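Local atomic coordinates of sortase (Actinomyces oris, PDB entry 2XWG), a protein that probably acts as a pilus-building class C cysteine transpeptidase that joins fimbrial subunits through an acyl-thioester intermediate, and binds calcium. Residues E184-T189 with L224-R229; S143-L148 with R205-L210; D76-S81 with T149-L154; E80-D85 with D121-T126. All blocks are in the same frame, centred on the assembly; numbering follows the deposited sequence.

Contact 1 (E184-T189 with L224-R229); sequences EVNDIT and LVTGER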
loop_
_atom_site.group_PDB
_atom_site.type_symbol
_atom_site.label_atom_id
_atom_site.label_comp_id
_atom_site.label_asym_id
_atom_site.label_seq_id
_atom_site.Cartn_x
_atom_site.Cartn_y
_atom_site.Cartn_z
ATOM N N GLU A 184 7.186 11.343 2.944
ATOM C CA GLU A 184 8.037 11.448 4.121
ATOM C C GLU A 184 7.283 10.855 5.316
ATOM O O GLU A 184 6.099 11.134 5.502
ATOM C CB GLU A 184 8.428 12.909 4.369
ATOM C CG GLU A 184 9.270 13.130 5.631
ATOM C CD GLU A 184 9.572 14.612 5.913
ATOM O OE1 GLU A 184 8.623 15.439 5.887
ATOM O OE2 GLU A 184 10.759 14.945 6.166
ATOM N N VAL A 185 7.953 10.017 6.106
ATOM C CA VAL A 185 7.303 9.335 7.228
ATOM C C VAL A 185 6.970 10.316 8.347
ATOM O O VAL A 185 7.845 11.024 8.846
ATOM C CB VAL A 185 8.199 8.233 7.799
ATOM C CG1 VAL A 185 7.577 7.621 9.045
ATOM C CG2 VAL A 185 8.470 7.181 6.753
ATOM N N ASN A 186 5.709 10.368 8.752
ATOM C CA ASN A 186 5.343 11.300 9.804
ATOM C C ASN A 186 4.435 10.699 10.872
ATOM O O ASN A 186 3.822 11.431 11.651
ATOM C CB ASN A 186 4.715 12.565 9.221
ATOM C CG ASN A 186 3.308 12.330 8.700
ATOM O OD1 ASN A 186 2.703 11.270 8.927
ATOM N ND2 ASN A 186 2.766 13.333 8.012
ATOM N N ASP A 187 4.351 9.373 10.915
ATOM C CA ASP A 187 3.579 8.707 11.953
ATOM C C ASP A 187 3.883 7.213 11.994
ATOM O O ASP A 187 3.732 6.503 11.004
ATOM C CB ASP A 187 2.079 8.958 11.754
ATOM C CG ASP A 187 1.246 8.667 13.010
ATOM O OD1 ASP A 187 1.819 8.586 14.132
ATOM O OD2 ASP A 187 0.001 8.544 12.864
ATOM N N ILE A 188 4.320 6.745 13.157
ATOM C CA ILE A 188 4.607 5.333 13.360
ATOM C C ILE A 188 3.851 4.870 14.587
ATOM O O ILE A 188 3.719 5.609 15.557
ATOM C CB ILE A 188 6.107 5.098 13.514
ATOM C CG1 ILE A 188 6.842 5.813 12.370
ATOM C CG2 ILE A 188 6.406 3.611 13.560
ATOM C CD1 ILE A 188 8.289 5.425 12.213
ATOM N N THR A 189 3.355 3.645 14.542
ATOM C CA THR A 189 2.287 3.238 15.438
ATOM C C THR A 189 2.091 1.734 15.421
ATOM O O THR A 189 1.932 1.154 14.353
ATOM C CB THR A 189 0.962 3.858 14.973
ATOM O OG1 THR A 189 0.957 5.258 15.277
ATOM C CG2 THR A 189 -0.202 3.186 15.672
ATOM N N LEU A 224 2.395 0.196 11.612
ATOM C CA LEU A 224 1.886 1.096 10.577
ATOM C C LEU A 224 2.804 2.267 10.467
ATOM O O LEU A 224 2.881 3.066 11.384
ATOM C CB LEU A 224 0.499 1.645 10.908
ATOM C CG LEU A 224 -0.708 0.777 11.298
ATOM C CD1 LEU A 224 -1.984 1.392 10.772
ATOM C CD2 LEU A 224 -0.629 -0.635 10.814
ATOM N N VAL A 225 3.489 2.381 9.338
ATOM C CA VAL A 225 4.323 3.525 9.048
ATOM C C VAL A 225 3.591 4.356 8.004
ATOM O O VAL A 225 3.296 3.870 6.913
ATOM C CB VAL A 225 5.686 3.081 8.501
ATOM C CG1 VAL A 225 6.420 4.251 7.821
ATOM C CG2 VAL A 225 6.535 2.458 9.605
ATOM N N THR A 226 3.269 5.597 8.343
ATOM C CA THR A 226 2.513 6.444 7.440
ATOM C C THR A 226 3.438 7.516 6.897
ATOM O O THR A 226 4.199 8.120 7.652
ATOM C CB THR A 226 1.317 7.114 8.152
ATOM O OG1 THR A 226 0.450 6.117 8.724
ATOM C CG2 THR A 226 0.525 7.983 7.178
ATOM N N GLY A 227 3.396 7.739 5.589
ATOM C CA GLY A 227 4.157 8.822 4.991
ATOM C C GLY A 227 3.200 9.816 4.364
ATOM O O GLY A 227 2.087 9.444 3.972
ATOM N N GLU A 228 3.621 11.075 4.268
ATOM C CA GLU A 228 2.803 12.093 3.628
ATOM C C GLU A 228 3.506 12.649 2.398
ATOM O O GLU A 228 4.721 12.859 2.405
ATOM C CB GLU A 228 2.450 13.215 4.595
ATOM C CG GLU A 228 1.370 14.156 4.051
ATOM C CD GLU A 228 0.557 14.822 5.164
ATOM O OE1 GLU A 228 0.932 14.685 6.353
ATOM O OE2 GLU A 228 -0.463 15.474 4.850
ATOM N N ARG A 229 2.738 12.870 1.338
ATOM C CA ARG A 229 3.286 13.350 0.086
ATOM C C ARG A 229 4.143 14.590 0.326
ATOM O O ARG A 229 3.734 15.503 1.026
ATOM C CB ARG A 229 2.146 13.663 -0.890
ATOM C CG ARG A 229 2.592 14.128 -2.281
ATOM C CD ARG A 229 3.251 13.000 -3.066
ATOM N NE ARG A 229 3.579 13.381 -4.441
ATOM C CZ ARG A 229 2.704 13.302 -5.440
ATOM N NH1 ARG A 229 1.473 12.873 -5.195
ATOM N NH2 ARG A 229 3.041 13.653 -6.673
HETATM O O HOH W 1 0.601 5.506 11.600
#
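Thr226 is the hub of this antiparallel pairing, because two successive residues of the other strand turn to its carbonyl. Asn186 N reaches Thr226 O at 2.9 Å in the carbonyl plane, while Asp187 N adds a weak bond to Thr226 O at 3.5 Å. In return, Thr226 N gives Asp187 O a straight bond of 2.8 Å. A water bonded to the Thr226 hydroxyl also donates weakly to Asp187 O, and the same hydroxyl bonds with Thr209 on the next strand. Further along, Glu228 holds CG anti to its backbone N (chi1 -169°), and its extended chain brings the carboxylate up against Asn186. The bond from Asn186 ND2 to Glu228 OE1 is short at 2.8 Å but weak, with amide and carboxylate planes 88° apart. The firmer partner of that oxygen is Arg205, in a salt bridge. Leu224 binds the Thr189 carbonyl through its backbone N and turns its side chain to Thr209 and Ile211. On the opposite face, Val225 CG1 meets Val185 CG2 at 3.7 Å, and Val225 CG2 lies 4.1 Å from Ile188 CG2. Asn186 and Asp187 facing one Thr226 make a classic beta bulge, here within the sortase beta-barrel.

Contact 2 (S143-L148 with R205-L210); sequences STHSVL and RDLVTL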
loop_
_atom_site.group_PDB
_atom_site.type_symbol
_atom_site.label_atom_id
_atom_site.label_comp_id
_atom_site.label_asym_id
_atom_site.label_seq_id
_atom_site.Cartn_x
_atom_site.Cartn_y
_atom_site.Cartn_z
ATOM N N SER A 143 -6.952 13.758 -0.922
ATOM C CA SER A 143 -7.955 12.868 -0.341
ATOM C C SER A 143 -7.677 11.418 -0.749
ATOM O O SER A 143 -8.578 10.684 -1.177
ATOM C CB SER A 143 -9.370 13.286 -0.763
ATOM O OG SER A 143 -9.667 14.610 -0.340
ATOM N N THR A 144 -6.419 11.010 -0.632
ATOM C CA THR A 144 -6.060 9.634 -0.942
ATOM C C THR A 144 -5.216 9.078 0.178
ATOM O O THR A 144 -4.335 9.750 0.712
ATOM C CB THR A 144 -5.278 9.500 -2.266
ATOM O OG1 THR A 144 -3.963 10.050 -2.111
ATOM C CG2 THR A 144 -6.002 10.218 -3.395
ATOM N N HIS A 145 -5.501 7.836 0.530
ATOM C CA HIS A 145 -4.717 7.123 1.513
ATOM C C HIS A 145 -4.545 5.699 1.024
ATOM O O HIS A 145 -5.455 4.868 1.138
ATOM C CB HIS A 145 -5.417 7.123 2.862
ATOM C CG HIS A 145 -4.565 6.603 3.969
ATOM N ND1 HIS A 145 -5.027 6.454 5.254
ATOM C CD2 HIS A 145 -3.277 6.194 3.977
ATOM C CE1 HIS A 145 -4.054 5.982 6.014
ATOM N NE2 HIS A 145 -2.983 5.814 5.262
ATOM N N SER A 146 -3.376 5.437 0.459
ATOM C CA SER A 146 -3.070 4.144 -0.137
ATOM C C SER A 146 -2.341 3.290 0.891
ATOM O O SER A 146 -1.384 3.753 1.529
ATOM C CB SER A 146 -2.186 4.362 -1.365
ATOM O OG SER A 146 -2.179 3.230 -2.192
ATOM N N VAL A 147 -2.789 2.050 1.057
ATOM C CA VAL A 147 -2.229 1.175 2.081
ATOM C C VAL A 147 -1.482 0.015 1.441
ATOM O O VAL A 147 -2.085 -0.778 0.715
ATOM C CB VAL A 147 -3.328 0.614 2.962
ATOM C CG1 VAL A 147 -2.765 -0.464 3.867
ATOM C CG2 VAL A 147 -3.943 1.728 3.786
ATOM N N LEU A 148 -0.172 -0.068 1.692
ATOM C CA LEU A 148 0.682 -1.082 1.062
ATOM C C LEU A 148 1.141 -2.087 2.113
ATOM O O LEU A 148 1.683 -1.694 3.152
ATOM C CB LEU A 148 1.898 -0.441 0.385
ATOM C CG LEU A 148 1.585 0.675 -0.594
ATOM C CD1 LEU A 148 2.827 1.073 -1.261
ATOM C CD2 LEU A 148 0.586 0.186 -1.619
ATOM N N ARG A 205 -5.646 15.264 2.250
ATOM C CA ARG A 205 -4.297 14.758 2.498
ATOM C C ARG A 205 -3.939 13.625 1.533
ATOM O O ARG A 205 -4.802 12.838 1.114
ATOM C CB ARG A 205 -4.139 14.300 3.953
ATOM C CG ARG A 205 -3.944 15.433 4.960
ATOM C CD ARG A 205 -3.839 14.891 6.398
ATOM N NE ARG A 205 -2.468 14.607 6.846
ATOM C CZ ARG A 205 -2.160 13.824 7.886
ATOM N NH1 ARG A 205 -3.120 13.224 8.577
ATOM N NH2 ARG A 205 -0.892 13.624 8.235
ATOM N N ASP A 206 -2.656 13.575 1.184
ATOM C CA ASP A 206 -2.086 12.555 0.304
ATOM C C ASP A 206 -1.202 11.653 1.174
ATOM O O ASP A 206 -0.061 12.007 1.491
ATOM C CB ASP A 206 -1.257 13.257 -0.791
ATOM C CG ASP A 206 -0.710 12.297 -1.866
ATOM O OD1 ASP A 206 -0.571 11.083 -1.582
ATOM O OD2 ASP A 206 -0.402 12.776 -2.995
ATOM N N LEU A 207 -1.725 10.507 1.594
ATOM C CA LEU A 207 -0.970 9.646 2.504
ATOM C C LEU A 207 -0.741 8.247 1.951
ATOM O O LEU A 207 -1.596 7.703 1.271
ATOM C CB LEU A 207 -1.733 9.484 3.813
ATOM C CG LEU A 207 -2.309 10.672 4.549
ATOM C CD1 LEU A 207 -3.153 10.160 5.696
ATOM C CD2 LEU A 207 -1.169 11.520 5.050
ATOM N N VAL A 208 0.389 7.641 2.298
ATOM C CA VAL A 208 0.570 6.202 2.088
ATOM C C VAL A 208 1.009 5.514 3.374
ATOM O O VAL A 208 1.949 5.958 4.022
ATOM C CB VAL A 208 1.643 5.897 1.045
ATOM C CG1 VAL A 208 1.997 4.433 1.112
ATOM C CG2 VAL A 208 1.150 6.260 -0.332
ATOM N N THR A 209 0.344 4.425 3.738
ATOM C CA THR A 209 0.764 3.635 4.890
ATOM C C THR A 209 1.351 2.274 4.496
ATOM O O THR A 209 0.718 1.492 3.773
ATOM C CB THR A 209 -0.402 3.390 5.853
ATOM O OG1 THR A 209 -0.936 4.650 6.272
ATOM C CG2 THR A 209 0.070 2.624 7.080
ATOM N N LEU A 210 2.564 2.010 4.977
ATOM C CA LEU A 210 3.181 0.702 4.885
ATOM C C LEU A 210 2.796 -0.129 6.111
ATOM O O LEU A 210 3.114 0.236 7.243
ATOM C CB LEU A 210 4.692 0.875 4.835
ATOM C CG LEU A 210 5.167 1.958 3.860
ATOM C CD1 LEU A 210 6.666 2.113 3.911
ATOM C CD2 LEU A 210 4.734 1.652 2.430
HETATM O O HOH W 2 -2.238 8.115 -1.387
#
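The CD1 methyl of Leu207 is centred over one face of the His145 imidazole, 4.1 Å from the ring centroid and only 6° off the ring normal, a CH-pi contact. Leu207 CB lies on the same side of the ring, displaced towards its rim, 3.6 Å from His145 CD2. At the ring edge, near its plane, His145 NE2 and Thr209 OG1 share a short, nearly straight hydrogen bond of 2.6 Å. Holding CG anti to the backbone N (chi1 -170°), His145 throws its ring across to the neighbouring strand, where it spans Leu207 and Thr209. Its other nitrogen, ND1, bonds to Arg200 O, so both ring nitrogens are held and the rotation of this buried ring is fixed.

On the opposite face the apolar residues gather towards the ends of the segments: Leu148 slants over its partners, with Leu148 CG 4.1 Å from Val208 CG1 and Leu148 CB 4.1 Å from Leu210 CD2. Nearer the start, the Thr144 hydroxyl bonds to Gly141 O, a water donates both to it and to Leu207 O, and Asp206 is engaged by Gly141 and Arg229. Five backbone hydrogen bonds alternate along the parallel pair. Strand 144-149 continues the sheet towards 129-131, whose Val129 and His131 touch Leu148; strand 206-214 has 221-229 on its other side, while Leu210 rests on Ile105 and Ile107 of strand 103-107.

Contact 3 (D76-S81 with T149-L154); sequences DPWLES and TGHTGL. With CA (calcium ion), chain F.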
loop_
_atom_site.group_PDB
_atom_site.type_symbol
_atom_site.label_atom_id
_atom_site.label_comp_id
_atom_site.label_asym_id
_atom_site.label_seq_id
_atom_site.Cartn_x
_atom_site.Cartn_y
_atom_site.Cartn_z
ATOM N N ASP A 76 -8.288 -6.275 8.526
ATOM C CA ASP A 76 -6.858 -6.606 8.510
ATOM C C ASP A 76 -6.434 -7.340 7.218
ATOM O O ASP A 76 -7.145 -8.228 6.729
ATOM C CB ASP A 76 -6.501 -7.444 9.738
ATOM C CG ASP A 76 -5.009 -7.771 9.831
ATOM O OD1 ASP A 76 -4.170 -6.851 10.034
ATOM O OD2 ASP A 76 -4.679 -8.968 9.750
ATOM N N PRO A 77 -5.273 -6.966 6.659
ATOM C CA PRO A 77 -4.783 -7.627 5.442
ATOM C C PRO A 77 -4.600 -9.139 5.597
ATOM O O PRO A 77 -4.702 -9.851 4.605
ATOM C CB PRO A 77 -3.431 -6.941 5.189
ATOM C CG PRO A 77 -3.574 -5.590 5.832
ATOM C CD PRO A 77 -4.400 -5.846 7.067
ATOM N N TRP A 78 -4.349 -9.613 6.816
ATOM C CA TRP A 78 -4.048 -11.024 7.048
ATOM C C TRP A 78 -5.224 -11.851 7.546
ATOM O O TRP A 78 -5.085 -13.042 7.799
ATOM C CB TRP A 78 -2.870 -11.165 8.019
ATOM C CG TRP A 78 -1.574 -10.670 7.433
ATOM C CD1 TRP A 78 -0.607 -11.422 6.816
ATOM C CD2 TRP A 78 -1.115 -9.314 7.383
ATOM N NE1 TRP A 78 0.425 -10.613 6.403
ATOM C CE2 TRP A 78 0.140 -9.318 6.739
ATOM C CE3 TRP A 78 -1.636 -8.104 7.829
ATOM C CZ2 TRP A 78 0.877 -8.162 6.532
ATOM C CZ3 TRP A 78 -0.898 -6.950 7.625
ATOM C CH2 TRP A 78 0.344 -6.989 6.981
ATOM N N LEU A 79 -6.379 -11.224 7.689
ATOM C CA LEU A 79 -7.582 -11.952 8.048
ATOM C C LEU A 79 -7.825 -13.000 6.978
ATOM O O LEU A 79 -7.730 -14.213 7.217
ATOM C CB LEU A 79 -8.783 -11.008 8.082
ATOM C CG LEU A 79 -10.050 -11.684 8.603
ATOM C CD1 LEU A 79 -9.915 -11.848 10.122
ATOM C CD2 LEU A 79 -11.314 -10.915 8.251
ATOM N N GLU A 80 -8.133 -12.501 5.789
ATOM C CA GLU A 80 -8.405 -13.335 4.633
ATOM C C GLU A 80 -7.115 -13.684 3.872
ATOM O O GLU A 80 -6.232 -12.842 3.688
ATOM C CB GLU A 80 -9.399 -12.616 3.719
ATOM C CG GLU A 80 -9.889 -13.465 2.567
ATOM C CD GLU A 80 -10.193 -14.893 3.009
ATOM O OE1 GLU A 80 -10.445 -15.099 4.232
ATOM O OE2 GLU A 80 -10.172 -15.802 2.135
ATOM N N SER A 81 -6.986 -14.932 3.444
ATOM C CA SER A 81 -5.784 -15.324 2.717
ATOM C C SER A 81 -6.048 -15.503 1.221
ATOM O O SER A 81 -5.110 -15.591 0.435
ATOM C CB SER A 81 -5.189 -16.609 3.296
ATOM O OG SER A 81 -5.914 -17.742 2.856
ATOM N N THR A 149 0.948 -3.371 1.805
ATOM C CA THR A 149 1.072 -4.483 2.742
ATOM C C THR A 149 2.266 -5.378 2.439
ATOM O O THR A 149 2.498 -5.710 1.276
ATOM C CB THR A 149 -0.161 -5.371 2.625
ATOM O OG1 THR A 149 -1.331 -4.544 2.580
ATOM C CG2 THR A 149 -0.256 -6.263 3.807
ATOM N N GLY A 150 2.997 -5.799 3.473
ATOM C CA GLY A 150 4.168 -6.636 3.294
ATOM C C GLY A 150 4.482 -7.484 4.515
ATOM O O GLY A 150 4.406 -7.009 5.631
ATOM N N HIS A 151 4.857 -8.740 4.297
ATOM C CA HIS A 151 5.179 -9.675 5.367
ATOM C C HIS A 151 6.331 -9.189 6.210
ATOM O O HIS A 151 7.152 -8.401 5.764
ATOM C CB HIS A 151 5.592 -11.028 4.789
ATOM C CG HIS A 151 4.447 -11.916 4.400
ATOM N ND1 HIS A 151 3.306 -12.046 5.160
ATOM C CD2 HIS A 151 4.279 -12.736 3.334
ATOM C CE1 HIS A 151 2.484 -12.905 4.587
ATOM N NE2 HIS A 151 3.050 -13.337 3.474
ATOM N N THR A 152 6.345 -9.646 7.456
ATOM C CA THR A 152 7.547 -9.736 8.266
ATOM C C THR A 152 7.654 -11.210 8.622
ATOM O O THR A 152 6.637 -11.832 8.974
ATOM C CB THR A 152 7.414 -8.945 9.571
ATOM O OG1 THR A 152 7.563 -7.546 9.317
ATOM C CG2 THR A 152 8.486 -9.351 10.521
ATOM N N GLY A 153 8.854 -11.781 8.502
ATOM C CA GLY A 153 9.094 -13.158 8.908
ATOM C C GLY A 153 8.914 -14.281 7.874
ATOM O O GLY A 153 9.040 -15.481 8.195
ATOM N N LEU A 154 8.644 -13.923 6.625
ATOM C CA LEU A 154 8.391 -14.949 5.620
ATOM C C LEU A 154 9.618 -15.858 5.543
ATOM O O LEU A 154 9.498 -17.050 5.247
ATOM C CB LEU A 154 8.079 -14.303 4.274
ATOM C CG LEU A 154 7.653 -15.190 3.106
ATOM C CD1 LEU A 154 6.359 -15.850 3.442
ATOM C CD2 LEU A 154 7.512 -14.340 1.830
HETATM CA CA CA F . -5.967 -10.485 2.501
HETATM O O HOH W 3 -8.019 -9.539 4.202
HETATM O O HOH W 4 -7.853 -11.180 0.485
#
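Gly150 O has one hydrogen bond, with the hydroxyl of Thr212, and the rim of the Trp78 indole approaches it near the ring plane, Trp78 CZ2 lying 3.8 Å from Gly150 O. The six-membered ring goes on to meet Thr149. Trp78 CH2 comes within 3.3 Å of Thr149 CG2, a methyl that chi1 of -45° places anti to the backbone N and that points at the incoming ring. Pro77 closes on the same methyl, with Pro77 CB 3.5 Å from Thr149 CG2, while the proline CB also covers one face of the indole towards its rim. At the far end, the pyrrole part of Trp78 and the imidazole of His151 meet rim to rim, their planes 43° apart.

Behind the tryptophan the chain is pinned twice. Asp76 OD2 accepts from Trp78 N at 3.0 Å, an Asx turn, and its other oxygen is salt-bridged to Arg222. A calcium ion takes Pro77 O at 2.5 Å and Glu80 O at 2.6 Å, with two waters and Thr120 OG1 completing the ligands. Asp-Pro-Trp is the signature of the class C sortase lid, here with Trp78 against the predicted catalytic His151 and next to Cys213, consistent with a lid over the active site.

Contact 4 (E80-D85 with D121-T126); sequences ESQRPD and DSRTLT. With CA (calcium ion), chain F.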
loop_
_atom_site.group_PDB
_atom_site.type_symbol
_atom_site.label_atom_id
_atom_site.label_comp_id
_atom_site.label_asym_id
_atom_site.label_seq_id
_atom_site.Cartn_x
_atom_site.Cartn_y
_atom_site.Cartn_z
ATOM N N GLU A 80 -8.133 -12.501 5.789
ATOM C CA GLU A 80 -8.405 -13.335 4.633
ATOM C C GLU A 80 -7.115 -13.684 3.872
ATOM O O GLU A 80 -6.232 -12.842 3.688
ATOM C CB GLU A 80 -9.399 -12.616 3.719
ATOM C CG GLU A 80 -9.889 -13.465 2.567
ATOM C CD GLU A 80 -10.193 -14.893 3.009
ATOM O OE1 GLU A 80 -10.445 -15.099 4.232
ATOM O OE2 GLU A 80 -10.172 -15.802 2.135
ATOM N N SER A 81 -6.986 -14.932 3.444
ATOM C CA SER A 81 -5.784 -15.324 2.717
ATOM C C SER A 81 -6.048 -15.503 1.221
ATOM O O SER A 81 -5.110 -15.591 0.435
ATOM C CB SER A 81 -5.189 -16.609 3.296
ATOM O OG SER A 81 -5.914 -17.742 2.856
ATOM N N GLN A 82 -7.322 -15.552 0.835
ATOM C CA GLN A 82 -7.700 -15.829 -0.550
ATOM C C GLN A 82 -8.119 -14.561 -1.274
ATOM O O GLN A 82 -8.529 -13.591 -0.647
ATOM C CB GLN A 82 -8.859 -16.832 -0.592
ATOM C CG GLN A 82 -8.556 -18.211 0.013
ATOM C CD GLN A 82 -7.956 -19.200 -0.997
ATOM O OE1 GLN A 82 -6.935 -18.913 -1.637
ATOM N NE2 GLN A 82 -8.599 -20.366 -1.147
ATOM N N ARG A 83 -8.021 -14.570 -2.597
ATOM C CA ARG A 83 -8.556 -13.467 -3.399
ATOM C C ARG A 83 -10.074 -13.381 -3.195
ATOM O O ARG A 83 -10.762 -14.404 -3.260
ATOM C CB ARG A 83 -8.258 -13.692 -4.893
ATOM C CG ARG A 83 -6.782 -13.626 -5.287
ATOM C CD ARG A 83 -6.530 -14.058 -6.759
ATOM N NE ARG A 83 -7.408 -13.365 -7.703
ATOM C CZ ARG A 83 -8.403 -13.951 -8.363
ATOM N NH1 ARG A 83 -8.626 -15.257 -8.203
ATOM N NH2 ARG A 83 -9.163 -13.240 -9.197
ATOM N N PRO A 84 -10.615 -12.172 -2.956
ATOM C CA PRO A 84 -12.085 -12.130 -2.935
ATOM C C PRO A 84 -12.688 -12.393 -4.339
ATOM O O PRO A 84 -11.997 -12.436 -5.380
ATOM C CB PRO A 84 -12.408 -10.703 -2.460
ATOM C CG PRO A 84 -11.087 -10.084 -2.058
ATOM C CD PRO A 84 -10.010 -10.844 -2.777
ATOM N N ASP A 85 -13.994 -12.598 -4.368
ATOM C CA ASP A 85 -14.650 -12.908 -5.627
ATOM C C ASP A 85 -15.912 -12.066 -5.753
ATOM O O ASP A 85 -17.011 -12.528 -5.440
ATOM C CB ASP A 85 -14.988 -14.395 -5.690
ATOM C CG ASP A 85 -16.019 -14.707 -6.750
ATOM O OD1 ASP A 85 -16.107 -13.919 -7.726
ATOM O OD2 ASP A 85 -16.744 -15.724 -6.605
ATOM N N ASP A 121 -3.967 -11.332 -0.970
ATOM C CA ASP A 121 -4.082 -12.764 -0.779
ATOM C C ASP A 121 -2.704 -13.319 -0.494
ATOM O O ASP A 121 -1.698 -12.677 -0.776
ATOM C CB ASP A 121 -4.650 -13.401 -2.028
ATOM C CG ASP A 121 -3.817 -13.105 -3.218
ATOM O OD1 ASP A 121 -3.859 -11.945 -3.712
ATOM O OD2 ASP A 121 -3.090 -14.026 -3.629
ATOM N N SER A 122 -2.654 -14.517 0.068
ATOM C CA SER A 122 -1.394 -15.098 0.501
ATOM C C SER A 122 -0.405 -15.260 -0.665
ATOM O O SER A 122 0.780 -15.025 -0.493
ATOM C CB SER A 122 -1.639 -16.429 1.205
ATOM O OG SER A 122 -2.011 -17.437 0.272
ATOM N N ARG A 123 -0.880 -15.632 -1.851
ATOM C CA ARG A 123 0.023 -15.821 -2.979
ATOM C C ARG A 123 0.688 -14.495 -3.330
ATOM O O ARG A 123 1.893 -14.445 -3.596
ATOM C CB ARG A 123 -0.709 -16.355 -4.231
ATOM C CG ARG A 123 -1.152 -17.822 -4.198
ATOM C CD ARG A 123 -2.680 -17.946 -4.398
ATOM N NE ARG A 123 -3.402 -17.356 -3.262
ATOM C CZ ARG A 123 -3.956 -18.058 -2.270
ATOM N NH1 ARG A 123 -3.904 -19.393 -2.280
ATOM N NH2 ARG A 123 -4.574 -17.423 -1.277
ATOM N N THR A 124 -0.105 -13.427 -3.353
ATOM C CA THR A 124 0.390 -12.089 -3.704
ATOM C C THR A 124 1.489 -11.605 -2.769
ATOM O O THR A 124 2.516 -11.121 -3.229
ATOM C CB THR A 124 -0.732 -11.063 -3.663
ATOM O OG1 THR A 124 -1.676 -11.368 -4.684
ATOM C CG2 THR A 124 -0.200 -9.684 -3.890
ATOM N N LEU A 125 1.282 -11.757 -1.461
ATOM C CA LEU A 125 2.279 -11.291 -0.488
ATOM C C LEU A 125 3.548 -12.152 -0.462
ATOM O O LEU A 125 4.561 -11.741 0.091
ATOM C CB LEU A 125 1.689 -11.157 0.927
ATOM C CG LEU A 125 0.500 -10.223 1.108
ATOM C CD1 LEU A 125 0.310 -9.879 2.577
ATOM C CD2 LEU A 125 0.751 -8.999 0.344
ATOM N N THR A 126 3.486 -13.344 -1.038
ATOM C CA THR A 126 4.687 -14.143 -1.276
ATOM C C THR A 126 5.488 -13.582 -2.459
ATOM O O THR A 126 6.697 -13.782 -2.552
ATOM C CB THR A 126 4.310 -15.612 -1.527
ATOM O OG1 THR A 126 4.127 -16.269 -0.258
ATOM C CG2 THR A 126 5.386 -16.327 -2.287
HETATM CA CA CA F . -5.967 -10.485 2.501
HETATM O O HOH W 3 -8.019 -9.539 4.202
HETATM O O HOH W 4 -7.853 -11.180 0.485
#
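Ser81 O is the acceptor on which this contact turns. Ser122 N gives it a nearly straight bond (Ser122 N to Ser81 O 2.7 Å, 168°), which satisfies a backbone N-H in the first turn of helix 122-127. Arg123 NH2 approaches as well, at 2.6 Å from Ser81 O, but bent to 116° and weak. Its guanidinium, brought back by bends at chi2 and chi3, sets its edge to that carbonyl and one face to Gln82 OE1. Gln82 OE1 lies 2.8 Å from Arg123 NH2, but over that face the N-H groups point wrongly for a hydrogen bond.

Asp121 caps the helix: its OD2 accepts from Thr124 N at 3.1 Å, met from above the carboxylate plane, and pairs with Arg123 NE at 3.4 Å in a salt bridge whose hydrogen bond is weak. Alongside lies the aliphatic stem of Arg83, with Arg83 CG 3.7 Å from Asp121 CG. Within the loop, Gln82 N is satisfied by Glu80 OE2 at 3.1 Å. Gln82 O accepts 2.7 Å from a water that is itself a ligand of the calcium ion, while Glu80 O binds the metal directly.

The loop thus crosses the start of helix 122-127, then runs on to helix 87-93, where Arg83 touches Gln90 and Pro84 touches Tyr89. Leu125, further along helix 122-127, reaches Trp78 and His151.

In the fold
Contacts 1 and 2 belong to one sheet: their centres are about 9 Å apart, and strands 206-214 and 221-229 bond directly, Gly227 N to Val208 O and Leu210 N to Val225 O, probably as hydrogen bonds. Contact 3 starts where strand 144-149 of contact 2 ends, so the sheet delivers the predicted catalytic His151 to the lid; strand 206-214 carries Cys213, whose side chain lies about 4 Å from that of Trp78. Contacts 3 and 4 share Glu80, Ser81 and a calcium ion, with centres about 9 Å apart, and His151 CD2 comes to 3.4 Å from Leu125 O. Contacts 1 and 4 lie on opposite sides of the chain's centre, about 25 Å apart between centres.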